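Bifunctional protein PutA (Bdellovibrio bacteriovorus, PDB 5UR2) probably oxidises proline to glutamate in two steps, joining a flavin-dependent proline dehydrogenase to an NAD-dependent L-glutamate gamma-semialdehyde dehydrogenase in one chain. Local coordinates at residues Lys192-Val197 with Arg399-Ala404; Pro128-Ala133 with Met138-Asp143; Pro224-Gly229 with Val234-Asp239; Trp176-Val179 with Asp183-His186. All blocks are in the same frame, centred on the assembly; numbering follows the deposited sequence.

Contact 1. Residues Lys192-Val197 with Arg399-Ala404; sequences KVNVSV and RMREYA. With P5F (N-propargylglycine-modified flavin adenine dinucleotide), chain F.
Asn194 and Arg401 meet by plain van der Waals contact. The amide nitrogen ND2 of Asn194 rests over one face of the guanidinium group, displaced toward its rim and 3.6 Å from Arg401 CZ, and the two planes are turned 31° apart. Asn194 CB also lies 3.5 Å from Arg401 NH1. The arginine stem runs straight to CD and then bends at chi3 (-47°), which turns the flat group to face the asparagine.

Hydrogen bonds leave these side chains for third parties. Strands 194-197 and 400-406 are the second and eighth of the proline dehydrogenase beta8-alpha8 (TIM) barrel, and strand 138-144 runs between them. Its Thr141 hydroxyl pairs with both Asn194 OD1 and Ser196 OG, the latter also bonded to Arg300, while Arg401 NH1 bonds to Phe140 O and NE forms a salt bridge with Glu378. Asn194, Ser196 and Arg401 can be buried because other side chains and backbone of the barrel satisfy their polar atoms.

Looser contact marks the second pair, where Ser196 OG approaches Tyr403 CE1 obliquely at 4.3 Å. The small serine fits beside the large ring.

Contacts with the modified flavin come from Tyr403. Tyr403 CB lies 3.5 Å from the flavin methyl C7M, and CD1 packs near C6. Tyr403 OH reaches to 3.4 Å from C21 of the three-carbon group on the flavin N5. The same hydroxyl is hydrogen-bonded to Lys198 NZ.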
# COMPACT_ATOMS: atom_id res chain seq x y z
N LYS B 192 -45.88 51.26 -2.72
CA LYS B 192 -46.06 50.65 -4.02
C LYS B 192 -44.76 50.12 -4.62
O LYS B 192 -44.80 49.35 -5.58
CB LYS B 192 -46.68 51.65 -5.00
CG LYS B 192 -48.10 52.02 -4.68
CD LYS B 192 -48.58 53.06 -5.68
CE LYS B 192 -49.88 53.67 -5.23
NZ LYS B 192 -49.55 54.72 -4.22
N VAL B 193 -43.61 50.52 -4.06
CA VAL B 193 -42.30 50.13 -4.58
C VAL B 193 -41.54 49.44 -3.46
O VAL B 193 -41.51 49.93 -2.33
CB VAL B 193 -41.52 51.35 -5.10
CG1 VAL B 193 -40.09 50.94 -5.48
CG2 VAL B 193 -42.23 51.96 -6.28
N ASN B 194 -40.93 48.31 -3.78
CA ASN B 194 -40.32 47.41 -2.81
C ASN B 194 -39.04 46.88 -3.45
O ASN B 194 -39.09 46.32 -4.54
CB ASN B 194 -41.30 46.28 -2.45
CG ASN B 194 -40.82 45.39 -1.31
OD1 ASN B 194 -39.70 44.86 -1.33
ND2 ASN B 194 -41.69 45.17 -0.32
N VAL B 195 -37.89 47.08 -2.79
CA VAL B 195 -36.64 46.59 -3.34
C VAL B 195 -35.97 45.68 -2.31
O VAL B 195 -36.13 45.85 -1.10
CB VAL B 195 -35.67 47.71 -3.79
CG1 VAL B 195 -36.38 48.71 -4.70
CG2 VAL B 195 -34.98 48.40 -2.61
N SER B 196 -35.27 44.66 -2.82
CA SER B 196 -34.53 43.70 -2.02
C SER B 196 -33.05 43.89 -2.28
O SER B 196 -32.64 44.06 -3.43
CB SER B 196 -34.93 42.26 -2.34
OG SER B 196 -36.26 42.01 -1.94
N VAL B 197 -32.26 43.82 -1.20
CA VAL B 197 -30.84 44.11 -1.19
C VAL B 197 -30.03 42.93 -0.66
O VAL B 197 -30.38 42.34 0.36
CB VAL B 197 -30.56 45.37 -0.34
CG1 VAL B 197 -29.07 45.69 -0.32
CG2 VAL B 197 -31.35 46.55 -0.88
N ARG B 399 -52.97 39.14 -0.86
CA ARG B 399 -51.94 39.98 -1.45
C ARG B 399 -50.73 39.12 -1.85
O ARG B 399 -50.14 38.45 -1.00
CB ARG B 399 -51.53 41.07 -0.47
CG ARG B 399 -50.51 42.03 -1.05
CD ARG B 399 -50.43 43.31 -0.24
NE ARG B 399 -49.85 43.10 1.08
CZ ARG B 399 -50.56 42.99 2.20
NH1 ARG B 399 -51.89 43.06 2.16
NH2 ARG B 399 -49.94 42.82 3.36
N MET B 400 -50.36 39.18 -3.13
CA MET B 400 -49.28 38.37 -3.69
C MET B 400 -48.19 39.29 -4.21
O MET B 400 -48.47 40.22 -4.98
CB MET B 400 -49.79 37.47 -4.82
CG MET B 400 -48.67 36.77 -5.62
SD MET B 400 -47.71 35.55 -4.69
CE MET B 400 -49.07 34.52 -4.12
N ARG B 401 -46.96 39.03 -3.80
CA ARG B 401 -45.80 39.81 -4.23
C ARG B 401 -44.83 38.90 -4.97
O ARG B 401 -44.44 37.85 -4.44
CB ARG B 401 -45.10 40.45 -3.03
CG ARG B 401 -43.91 41.32 -3.41
CD ARG B 401 -43.28 42.03 -2.19
NE ARG B 401 -44.28 42.66 -1.35
CZ ARG B 401 -44.79 43.87 -1.57
NH1 ARG B 401 -44.38 44.58 -2.61
NH2 ARG B 401 -45.71 44.36 -0.75
N GLU B 402 -44.45 39.29 -6.18
CA GLU B 402 -43.52 38.51 -6.99
C GLU B 402 -42.11 39.03 -6.80
O GLU B 402 -41.84 40.23 -6.97
CB GLU B 402 -43.88 38.58 -8.47
CG GLU B 402 -45.04 37.71 -8.90
CD GLU B 402 -45.16 37.67 -10.41
OE1 GLU B 402 -45.48 38.73 -10.98
OE2 GLU B 402 -44.95 36.59 -11.02
N TYR B 403 -41.20 38.12 -6.46
CA TYR B 403 -39.78 38.40 -6.49
C TYR B 403 -39.34 38.66 -7.93
O TYR B 403 -39.49 37.80 -8.79
CB TYR B 403 -39.01 37.23 -5.88
CG TYR B 403 -37.56 37.51 -5.65
CD1 TYR B 403 -37.14 38.26 -4.56
CD2 TYR B 403 -36.60 37.01 -6.53
CE1 TYR B 403 -35.79 38.52 -4.35
CE2 TYR B 403 -35.25 37.26 -6.33
CZ TYR B 403 -34.85 38.01 -5.24
OH TYR B 403 -33.50 38.26 -5.05
N ALA B 404 -38.80 39.85 -8.18
CA ALA B 404 -38.60 40.34 -9.54
C ALA B 404 -37.12 40.55 -9.82
O ALA B 404 -36.57 41.64 -9.59
CB ALA B 404 -39.38 41.64 -9.74
PA P5F F . -40.72 23.45 -0.97
O1A P5F F . -41.98 23.21 -0.08
O2A P5F F . -40.44 22.49 -2.02
O5B P5F F . -39.41 23.44 -0.23
C5B P5F F . -38.13 23.27 -0.82
C4B P5F F . -37.06 23.67 0.20
O4B P5F F . -36.90 22.74 1.25
C3B P5F F . -35.67 23.89 -0.31
O3B P5F F . -35.52 25.10 -0.95
C2B P5F F . -34.85 23.80 0.92
O2B P5F F . -34.90 25.01 1.59
C1B P5F F . -35.58 22.78 1.72
N9A P5F F . -35.04 21.44 1.61
C8A P5F F . -34.86 20.68 0.46
N7A P5F F . -34.35 19.50 0.81
C5A P5F F . -34.19 19.43 2.20
C6A P5F F . -33.70 18.49 3.10
N6A P5F F . -33.24 17.21 2.63
N1A P5F F . -33.66 18.75 4.41
C2A P5F F . -34.09 19.94 4.90
N3A P5F F . -34.55 20.89 4.04
C4A P5F F . -34.62 20.68 2.72
N1 P5F F . -33.94 31.78 0.07
C2 P5F F . -32.89 32.25 0.94
O2 P5F F . -32.11 31.31 1.58
N3 P5F F . -32.66 33.65 1.15
C4 P5F F . -33.45 34.64 0.51
O4 P5F F . -33.18 35.99 0.75
C4X P5F F . -34.55 34.15 -0.42
N5 P5F F . -35.34 35.07 -1.24
C5X P5F F . -36.63 34.56 -1.74
C6 P5F F . -37.72 35.52 -2.08
C7 P5F F . -38.99 35.02 -2.48
C7M P5F F . -40.09 36.00 -2.83
C8 P5F F . -39.23 33.62 -2.55
C8M P5F F . -40.57 33.06 -2.97
C9 P5F F . -38.20 32.71 -2.23
C9A P5F F . -36.86 33.22 -1.81
N10 P5F F . -35.80 32.27 -1.45
C10 P5F F . -34.75 32.77 -0.61
C1' P5F F . -35.88 30.82 -1.76
C2' P5F F . -36.69 30.04 -0.73
O2' P5F F . -36.00 30.03 0.46
C3' P5F F . -37.03 28.60 -1.12
O3' P5F F . -35.86 27.90 -1.27
C4' P5F F . -37.82 28.46 -2.42
O4' P5F F . -38.57 29.62 -2.57
C5' P5F F . -38.65 27.17 -2.55
O5' P5F F . -39.29 26.77 -1.35
P P5F F . -40.80 26.19 -1.24
O1P P5F F . -41.58 26.43 0.10
O2P P5F F . -41.42 26.76 -2.57
O3P P5F F . -40.63 24.66 -1.83
C21 P5F F . -33.33 35.78 -2.76
C22 P5F F . -34.39 35.53 -1.96
C23 P5F F . -32.03 36.37 -2.20

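Contact 2. Residues Pro128-Ala133 with Met138-Asp143; sequences PVLKKA and MTFTVD
Leu130, on helix 123-135, drives its side chain onto Phe140 and Val142 of strand 138-144, the first strand of the proline dehydrogenase beta8-alpha8 barrel. Helix and strand segments run roughly antiparallel, as the short connection between them allows.

Leucine suits the helix face because its branches can divide the ring between them. At the root of the chain, Leu130 CB already stands over the ring, 4.0 Å from Phe140 CD2. Beyond CG the two methyls part. Leu130 CD2 settles over the inner end of the phenyl group, 3.9 Å from Phe140 CG. CD1 carries on to the middle of the ring and makes a CH-pi contact, with Leu130 CD1 3.8 Å from the Phe140 centroid and only 11° off the normal. The same methyl, Leu130 CD1, also touches CG2 of Val142, a compact beta-branched residue suited to a strand, at 3.8 Å.

Phe140 offers its face in this way because its CG sits between the backbone N and the carbonyl carbon (chi1 65°). Leu169 of helix 152-173 and Trp176 also pack against the phenylalanine, enclosing it in an apolar layer outside the barrel wall. Where the chain turns back, the small Ala133 side chain adds little bulk, and Met138 N donates to Ala133 O at 3.0 Å, with the nitrogen lying above the carbonyl plane, 37° out of it.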
# COMPACT_ATOMS: atom_id res chain seq x y z
N PRO B 128 -42.30 47.75 -17.52
CA PRO B 128 -43.61 47.32 -18.03
C PRO B 128 -44.05 45.97 -17.48
O PRO B 128 -45.26 45.76 -17.30
CB PRO B 128 -43.42 47.28 -19.55
CG PRO B 128 -41.94 47.13 -19.74
CD PRO B 128 -41.32 47.89 -18.62
N VAL B 129 -43.12 45.08 -17.18
CA VAL B 129 -43.49 43.80 -16.59
C VAL B 129 -44.08 44.00 -15.20
O VAL B 129 -45.08 43.36 -14.84
CB VAL B 129 -42.27 42.85 -16.58
CG1 VAL B 129 -42.58 41.57 -15.83
CG2 VAL B 129 -41.85 42.54 -17.99
N LEU B 130 -43.47 44.89 -14.41
CA LEU B 130 -43.99 45.19 -13.07
C LEU B 130 -45.38 45.81 -13.14
O LEU B 130 -46.24 45.50 -12.31
CB LEU B 130 -43.03 46.15 -12.36
CG LEU B 130 -41.56 45.78 -12.22
CD1 LEU B 130 -40.85 46.86 -11.42
CD2 LEU B 130 -41.37 44.41 -11.60
N LYS B 131 -45.60 46.71 -14.10
CA LYS B 131 -46.90 47.36 -14.21
C LYS B 131 -47.95 46.39 -14.71
O LYS B 131 -49.11 46.46 -14.28
CB LYS B 131 -46.79 48.59 -15.11
CG LYS B 131 -46.14 49.80 -14.44
CD LYS B 131 -45.78 50.85 -15.47
CE LYS B 131 -45.87 52.26 -14.91
NZ LYS B 131 -45.29 53.28 -15.83
N LYS B 132 -47.57 45.48 -15.61
CA LYS B 132 -48.50 44.45 -16.06
C LYS B 132 -48.89 43.53 -14.91
O LYS B 132 -50.06 43.16 -14.77
CB LYS B 132 -47.88 43.65 -17.21
CG LYS B 132 -48.68 42.44 -17.63
CD LYS B 132 -48.38 42.06 -19.08
CE LYS B 132 -47.94 40.61 -19.20
NZ LYS B 132 -47.92 40.19 -20.62
N ALA B 133 -47.92 43.17 -14.06
CA ALA B 133 -48.24 42.37 -12.89
C ALA B 133 -49.22 43.12 -11.99
O ALA B 133 -50.16 42.51 -11.44
CB ALA B 133 -46.96 42.02 -12.13
N MET B 138 -51.08 41.83 -8.62
CA MET B 138 -49.87 41.35 -7.97
C MET B 138 -48.86 42.48 -7.86
O MET B 138 -48.69 43.26 -8.81
CB MET B 138 -49.21 40.19 -8.76
CG MET B 138 -50.02 38.90 -8.84
SD MET B 138 -49.14 37.55 -9.66
CE MET B 138 -48.98 38.15 -11.34
N THR B 139 -48.18 42.56 -6.72
CA THR B 139 -47.10 43.53 -6.59
C THR B 139 -45.76 42.81 -6.72
O THR B 139 -45.71 41.66 -7.19
CB THR B 139 -47.25 44.32 -5.27
OG1 THR B 139 -46.17 45.25 -5.14
CG2 THR B 139 -47.26 43.40 -4.07
N PHE B 140 -44.67 43.46 -6.32
CA PHE B 140 -43.35 42.98 -6.67
C PHE B 140 -42.35 43.41 -5.61
O PHE B 140 -42.61 44.31 -4.81
CB PHE B 140 -42.92 43.54 -8.04
CG PHE B 140 -42.75 45.05 -8.06
CD1 PHE B 140 -41.54 45.64 -7.64
CD2 PHE B 140 -43.79 45.88 -8.46
CE1 PHE B 140 -41.39 47.03 -7.64
CE2 PHE B 140 -43.65 47.27 -8.46
CZ PHE B 140 -42.45 47.85 -8.06
N THR B 141 -41.19 42.76 -5.62
CA THR B 141 -40.00 43.29 -4.97
C THR B 141 -38.86 43.13 -5.95
O THR B 141 -38.69 42.04 -6.51
CB THR B 141 -39.70 42.61 -3.62
OG1 THR B 141 -38.56 43.24 -3.02
CG2 THR B 141 -39.44 41.10 -3.77
N VAL B 142 -38.14 44.24 -6.25
CA VAL B 142 -37.10 44.23 -7.27
C VAL B 142 -35.75 43.89 -6.65
O VAL B 142 -35.38 44.43 -5.60
CB VAL B 142 -37.05 45.57 -8.02
CG1 VAL B 142 -35.87 45.58 -8.96
CG2 VAL B 142 -38.32 45.77 -8.83
N ASP B 143 -35.00 43.01 -7.32
CA ASP B 143 -33.66 42.66 -6.88
C ASP B 143 -32.71 42.72 -8.06
O ASP B 143 -33.02 42.21 -9.14
CB ASP B 143 -33.62 41.26 -6.24
CG ASP B 143 -32.21 40.87 -5.81
OD1 ASP B 143 -31.72 41.38 -4.77
OD2 ASP B 143 -31.58 40.05 -6.52

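Contact 3. Residues Pro224-Gly229 with Val234-Asp239; sequences PVFRLG and VFVNLD. With P5F (N-propargylglycine-modified flavin adenine dinucleotide), chain F.
Within the beta-alpha-beta unit formed by strand 194-197, helix 211-232 and strand 235-238, Phe226 and Gly229 of the helix pack against Val236 of the second strand. Val236 divides its two methyls between them. Val236 CG1, anti to the backbone N (chi1 -174°), meets the aromatic ring obliquely, 3.6 Å from Phe226 CE1. Val236 CG2 lies over the helix backbone, 4.0 Å from Gly229 CA. With no side chain, Gly229 lets this methyl rest directly on its CA, and helix and strand come close.

Farther along the strand, Leu238 CB approaches the ring of Phe226 at its edge, near the ring plane, and Phe268 of the next strand stacks with that ring. Beta-branched valine and bulky phenylalanine thus make this layer between sheet and helix largely apolar.

At the turn, Val234 N donates to Gly229 O at 2.8 Å, with an N-H...O angle of 164°. Val234 CB also rests 3.5 Å from Gly229 O.

The C-terminal end of Val234-Asp239 belongs to the flavin pocket: Asp239 OD2 lies 3.2 Å from C23 of the modified cofactor, while OD1 forms a salt bridge with Arg300. Apolar packing outside the strand and a ligand-contacting residue at the C-terminal end of the strand are typical of the beta8-alpha8 barrel.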
# COMPACT_ATOMS: atom_id res chain seq x y z
N PRO B 224 -27.22 54.49 3.53
CA PRO B 224 -27.81 55.40 2.52
C PRO B 224 -28.93 54.76 1.72
O PRO B 224 -29.85 55.47 1.28
CB PRO B 224 -26.62 55.74 1.61
CG PRO B 224 -25.39 55.29 2.34
CD PRO B 224 -25.81 54.17 3.22
N VAL B 225 -28.87 53.43 1.49
CA VAL B 225 -29.95 52.75 0.77
C VAL B 225 -31.21 52.73 1.63
O VAL B 225 -32.32 53.03 1.15
CB VAL B 225 -29.55 51.32 0.37
CG1 VAL B 225 -30.68 50.66 -0.42
CG2 VAL B 225 -28.26 51.31 -0.41
N PHE B 226 -31.08 52.35 2.90
CA PHE B 226 -32.22 52.39 3.80
C PHE B 226 -32.75 53.81 3.93
O PHE B 226 -33.97 54.03 3.97
CB PHE B 226 -31.86 51.84 5.17
CG PHE B 226 -31.98 50.35 5.27
CD1 PHE B 226 -31.52 49.53 4.26
CD2 PHE B 226 -32.57 49.77 6.39
CE1 PHE B 226 -31.63 48.14 4.36
CE2 PHE B 226 -32.70 48.38 6.49
CZ PHE B 226 -32.22 47.58 5.47
N ARG B 227 -31.86 54.80 3.97
CA ARG B 227 -32.31 56.18 4.14
C ARG B 227 -33.08 56.66 2.91
O ARG B 227 -34.18 57.21 3.04
CB ARG B 227 -31.12 57.11 4.41
CG ARG B 227 -31.53 58.59 4.46
CD ARG B 227 -30.35 59.53 4.68
NE ARG B 227 -29.66 59.27 5.93
CZ ARG B 227 -28.37 58.96 6.02
NH1 ARG B 227 -27.62 58.88 4.92
NH2 ARG B 227 -27.82 58.74 7.21
N LEU B 228 -32.52 56.45 1.72
CA LEU B 228 -33.21 56.87 0.50
C LEU B 228 -34.57 56.18 0.38
O LEU B 228 -35.56 56.82 0.00
CB LEU B 228 -32.34 56.58 -0.72
CG LEU B 228 -32.97 56.96 -2.06
CD1 LEU B 228 -33.20 58.47 -2.09
CD2 LEU B 228 -32.07 56.54 -3.21
N GLY B 229 -34.63 54.88 0.66
CA GLY B 229 -35.91 54.19 0.62
C GLY B 229 -36.93 54.81 1.56
O GLY B 229 -38.08 55.07 1.18
N VAL B 234 -40.37 53.94 0.09
CA VAL B 234 -40.07 52.68 -0.55
C VAL B 234 -39.83 51.63 0.53
O VAL B 234 -39.26 51.92 1.59
CB VAL B 234 -38.85 52.85 -1.47
CG1 VAL B 234 -38.23 51.52 -1.88
CG2 VAL B 234 -39.26 53.67 -2.70
N PHE B 235 -40.31 50.41 0.28
CA PHE B 235 -40.01 49.27 1.14
C PHE B 235 -38.63 48.73 0.78
O PHE B 235 -38.34 48.47 -0.39
CB PHE B 235 -41.07 48.18 0.98
CG PHE B 235 -41.04 47.14 2.06
CD1 PHE B 235 -40.02 46.20 2.12
CD2 PHE B 235 -42.05 47.09 3.01
CE1 PHE B 235 -39.99 45.24 3.12
CE2 PHE B 235 -42.02 46.14 4.02
CZ PHE B 235 -40.98 45.20 4.07
N VAL B 236 -37.77 48.56 1.79
CA VAL B 236 -36.43 48.01 1.60
C VAL B 236 -36.32 46.72 2.39
O VAL B 236 -36.46 46.73 3.63
CB VAL B 236 -35.33 49.00 1.98
CG1 VAL B 236 -33.97 48.42 1.61
CG2 VAL B 236 -35.56 50.31 1.28
N ASN B 237 -36.06 45.62 1.69
CA ASN B 237 -35.91 44.30 2.28
C ASN B 237 -34.46 43.85 2.17
O ASN B 237 -33.86 43.95 1.10
CB ASN B 237 -36.84 43.29 1.59
CG ASN B 237 -37.00 42.02 2.39
OD1 ASN B 237 -36.13 41.15 2.36
ND2 ASN B 237 -38.10 41.92 3.12
N LEU B 238 -33.90 43.37 3.28
CA LEU B 238 -32.55 42.85 3.31
C LEU B 238 -32.65 41.34 3.16
O LEU B 238 -33.30 40.68 3.98
CB LEU B 238 -31.83 43.22 4.61
CG LEU B 238 -30.33 42.88 4.69
CD1 LEU B 238 -29.58 43.60 3.57
CD2 LEU B 238 -29.73 43.22 6.05
N ASP B 239 -32.07 40.80 2.07
CA ASP B 239 -32.10 39.36 1.86
C ASP B 239 -31.20 38.65 2.86
O ASP B 239 -30.39 39.26 3.57
CB ASP B 239 -31.72 38.99 0.42
CG ASP B 239 -32.82 39.34 -0.60
OD1 ASP B 239 -34.01 39.44 -0.22
OD2 ASP B 239 -32.51 39.48 -1.80
PA P5F F . -40.72 23.45 -0.97
O1A P5F F . -41.98 23.21 -0.08
O2A P5F F . -40.44 22.49 -2.02
O5B P5F F . -39.41 23.44 -0.23
C5B P5F F . -38.13 23.27 -0.82
C4B P5F F . -37.06 23.67 0.20
O4B P5F F . -36.90 22.74 1.25
C3B P5F F . -35.67 23.89 -0.31
O3B P5F F . -35.52 25.10 -0.95
C2B P5F F . -34.85 23.80 0.92
O2B P5F F . -34.90 25.01 1.59
C1B P5F F . -35.58 22.78 1.72
N9A P5F F . -35.04 21.44 1.61
C8A P5F F . -34.86 20.68 0.46
N7A P5F F . -34.35 19.50 0.81
C5A P5F F . -34.19 19.43 2.20
C6A P5F F . -33.70 18.49 3.10
N6A P5F F . -33.24 17.21 2.63
N1A P5F F . -33.66 18.75 4.41
C2A P5F F . -34.09 19.94 4.90
N3A P5F F . -34.55 20.89 4.04
C4A P5F F . -34.62 20.68 2.72
N1 P5F F . -33.94 31.78 0.07
C2 P5F F . -32.89 32.25 0.94
O2 P5F F . -32.11 31.31 1.58
N3 P5F F . -32.66 33.65 1.15
C4 P5F F . -33.45 34.64 0.51
O4 P5F F . -33.18 35.99 0.75
C4X P5F F . -34.55 34.15 -0.42
N5 P5F F . -35.34 35.07 -1.24
C5X P5F F . -36.63 34.56 -1.74
C6 P5F F . -37.72 35.52 -2.08
C7 P5F F . -38.99 35.02 -2.48
C7M P5F F . -40.09 36.00 -2.83
C8 P5F F . -39.23 33.62 -2.55
C8M P5F F . -40.57 33.06 -2.97
C9 P5F F . -38.20 32.71 -2.23
C9A P5F F . -36.86 33.22 -1.81
N10 P5F F . -35.80 32.27 -1.45
C10 P5F F . -34.75 32.77 -0.61
C1' P5F F . -35.88 30.82 -1.76
C2' P5F F . -36.69 30.04 -0.73
O2' P5F F . -36.00 30.03 0.46
C3' P5F F . -37.03 28.60 -1.12
O3' P5F F . -35.86 27.90 -1.27
C4' P5F F . -37.82 28.46 -2.42
O4' P5F F . -38.57 29.62 -2.57
C5' P5F F . -38.65 27.17 -2.55
O5' P5F F . -39.29 26.77 -1.35
P P5F F . -40.80 26.19 -1.24
O1P P5F F . -41.58 26.43 0.10
O2P P5F F . -41.42 26.76 -2.57
O3P P5F F . -40.63 24.66 -1.83
C21 P5F F . -33.33 35.78 -2.76
C22 P5F F . -34.39 35.53 -1.96
C23 P5F F . -32.03 36.37 -2.20

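Contact 4. Residues Trp176-Val179 with Asp183-His186; sequences WDEV and DRDH
Asp183 turns its carboxylate back to the start of the one-turn helix 180-183, where it grips Val179, the N-cap residue. This is the tight part of the contact. Asp183 OD2 accepts the proton of Val179 N over a short 2.6 Å, in a line that is straight to within a degree (179°). The amide nitrogen comes from above the carboxylate plane rather than within it. In return Asp183 N donates to Val179 O at 2.8 Å, the i+4 to i bond of the single helical turn, so Asp183 bonds both the N-H and the carbonyl of Val179, one through its side chain and one through its backbone. Aspartate is the right length for this: with CG beside its own backbone N (chi1 -63°), the short side chain reaches back without leaving the turn. Arg134 of helix 123-135 forms a salt bridge with the same OD2, which would help to balance the buried charge.

Toward solvent the grip loosens. The extended Glu178 chain runs antiparallel to the Asp183 side chain, with Glu178 CG 3.7 Å from Asp183 CB. At its tip Glu178 OE2 uses the syn lone pair to receive Arg184 NH1 at 3.1 Å, completing a salt bridge in the guanidinium plane, although the carboxylate itself is twisted 70° from that plane. Long, flexible side chains suit this exposed rim. Such a short helical turn belongs here to the alpha-to-beta loop joining helix 152-173 to strand 194-197 of the TIM barrel.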
# COMPACT_ATOMS: atom_id res chain seq x y z
N TRP B 176 -48.76 56.02 -10.59
CA TRP B 176 -49.51 54.76 -10.57
C TRP B 176 -50.84 54.94 -9.84
O TRP B 176 -50.91 55.57 -8.78
CB TRP B 176 -48.70 53.67 -9.88
CG TRP B 176 -47.39 53.31 -10.55
CD1 TRP B 176 -46.89 53.82 -11.72
CD2 TRP B 176 -46.41 52.39 -10.06
NE1 TRP B 176 -45.66 53.25 -11.99
CE2 TRP B 176 -45.35 52.37 -10.99
CE3 TRP B 176 -46.33 51.57 -8.92
CZ2 TRP B 176 -44.21 51.58 -10.82
CZ3 TRP B 176 -45.21 50.77 -8.76
CH2 TRP B 176 -44.16 50.78 -9.70
N ASP B 177 -51.91 54.39 -10.42
CA ASP B 177 -53.19 54.34 -9.73
C ASP B 177 -53.13 53.31 -8.59
O ASP B 177 -52.34 52.36 -8.63
CB ASP B 177 -54.32 53.98 -10.69
CG ASP B 177 -54.50 55.00 -11.79
OD1 ASP B 177 -53.89 56.10 -11.71
OD2 ASP B 177 -55.27 54.72 -12.73
N GLU B 178 -53.98 53.51 -7.58
CA GLU B 178 -54.00 52.61 -6.43
C GLU B 178 -54.76 51.32 -6.73
O GLU B 178 -55.88 51.36 -7.26
CB GLU B 178 -54.63 53.29 -5.21
CG GLU B 178 -54.27 52.58 -3.91
CD GLU B 178 -55.26 52.84 -2.78
OE1 GLU B 178 -56.48 52.88 -3.05
OE2 GLU B 178 -54.82 52.97 -1.61
N VAL B 179 -54.15 50.19 -6.38
CA VAL B 179 -54.78 48.88 -6.46
C VAL B 179 -54.87 48.31 -5.05
O VAL B 179 -53.92 47.72 -4.54
CB VAL B 179 -54.01 47.93 -7.39
CG1 VAL B 179 -54.74 46.61 -7.49
CG2 VAL B 179 -53.83 48.56 -8.77
N ASP B 183 -51.95 47.51 -2.63
CA ASP B 183 -51.40 48.78 -2.16
C ASP B 183 -51.87 49.14 -0.76
O ASP B 183 -51.56 50.23 -0.27
CB ASP B 183 -51.77 49.92 -3.12
CG ASP B 183 -51.18 49.74 -4.52
OD1 ASP B 183 -50.19 49.00 -4.67
OD2 ASP B 183 -51.69 50.36 -5.47
N ARG B 184 -52.64 48.27 -0.10
CA ARG B 184 -53.16 48.51 1.24
C ARG B 184 -53.17 47.20 2.01
O ARG B 184 -53.44 46.14 1.44
CB ARG B 184 -54.60 49.06 1.19
CG ARG B 184 -54.81 50.26 0.29
CD ARG B 184 -56.20 50.86 0.48
NE ARG B 184 -56.38 51.34 1.85
CZ ARG B 184 -56.00 52.54 2.28
NH1 ARG B 184 -55.41 53.38 1.44
NH2 ARG B 184 -56.19 52.89 3.55
N ASP B 185 -52.95 47.28 3.33
CA ASP B 185 -53.22 46.16 4.23
C ASP B 185 -54.38 46.55 5.15
O ASP B 185 -55.19 47.44 4.82
CB ASP B 185 -51.94 45.74 4.98
CG ASP B 185 -51.46 46.79 5.98
OD1 ASP B 185 -52.04 47.89 6.08
OD2 ASP B 185 -50.46 46.49 6.69
N HIS B 186 -54.47 45.89 6.31
CA HIS B 186 -55.55 46.17 7.23
C HIS B 186 -55.34 47.44 8.04
O HIS B 186 -56.29 47.92 8.67
CB HIS B 186 -55.75 44.98 8.18
CG HIS B 186 -54.60 44.75 9.11
ND1 HIS B 186 -53.29 44.70 8.68
CD2 HIS B 186 -54.56 44.54 10.45
CE1 HIS B 186 -52.49 44.47 9.71
NE2 HIS B 186 -53.24 44.37 10.79

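Following the chain, contact 2 comes first, closing the short connection from helix 123-135 into the first barrel strand. Contact 4 follows in series, pinching off the short helix between helix 152-173 and strand 194-197; its Trp176-Val179 segment reaches contact 2. Contact 1 then opens on strand 194-197, the second, and closes some 200 residues later on the eighth, with contact 3 nested inside, closing the turn from helix 211-232 into the third strand, 235-238. Strand 138-144 of contact 2 lies between the two strands of contact 1, helping to close the barrel, while backbone bonds join contacts 1 and 3. Both of these also reach the modified flavin.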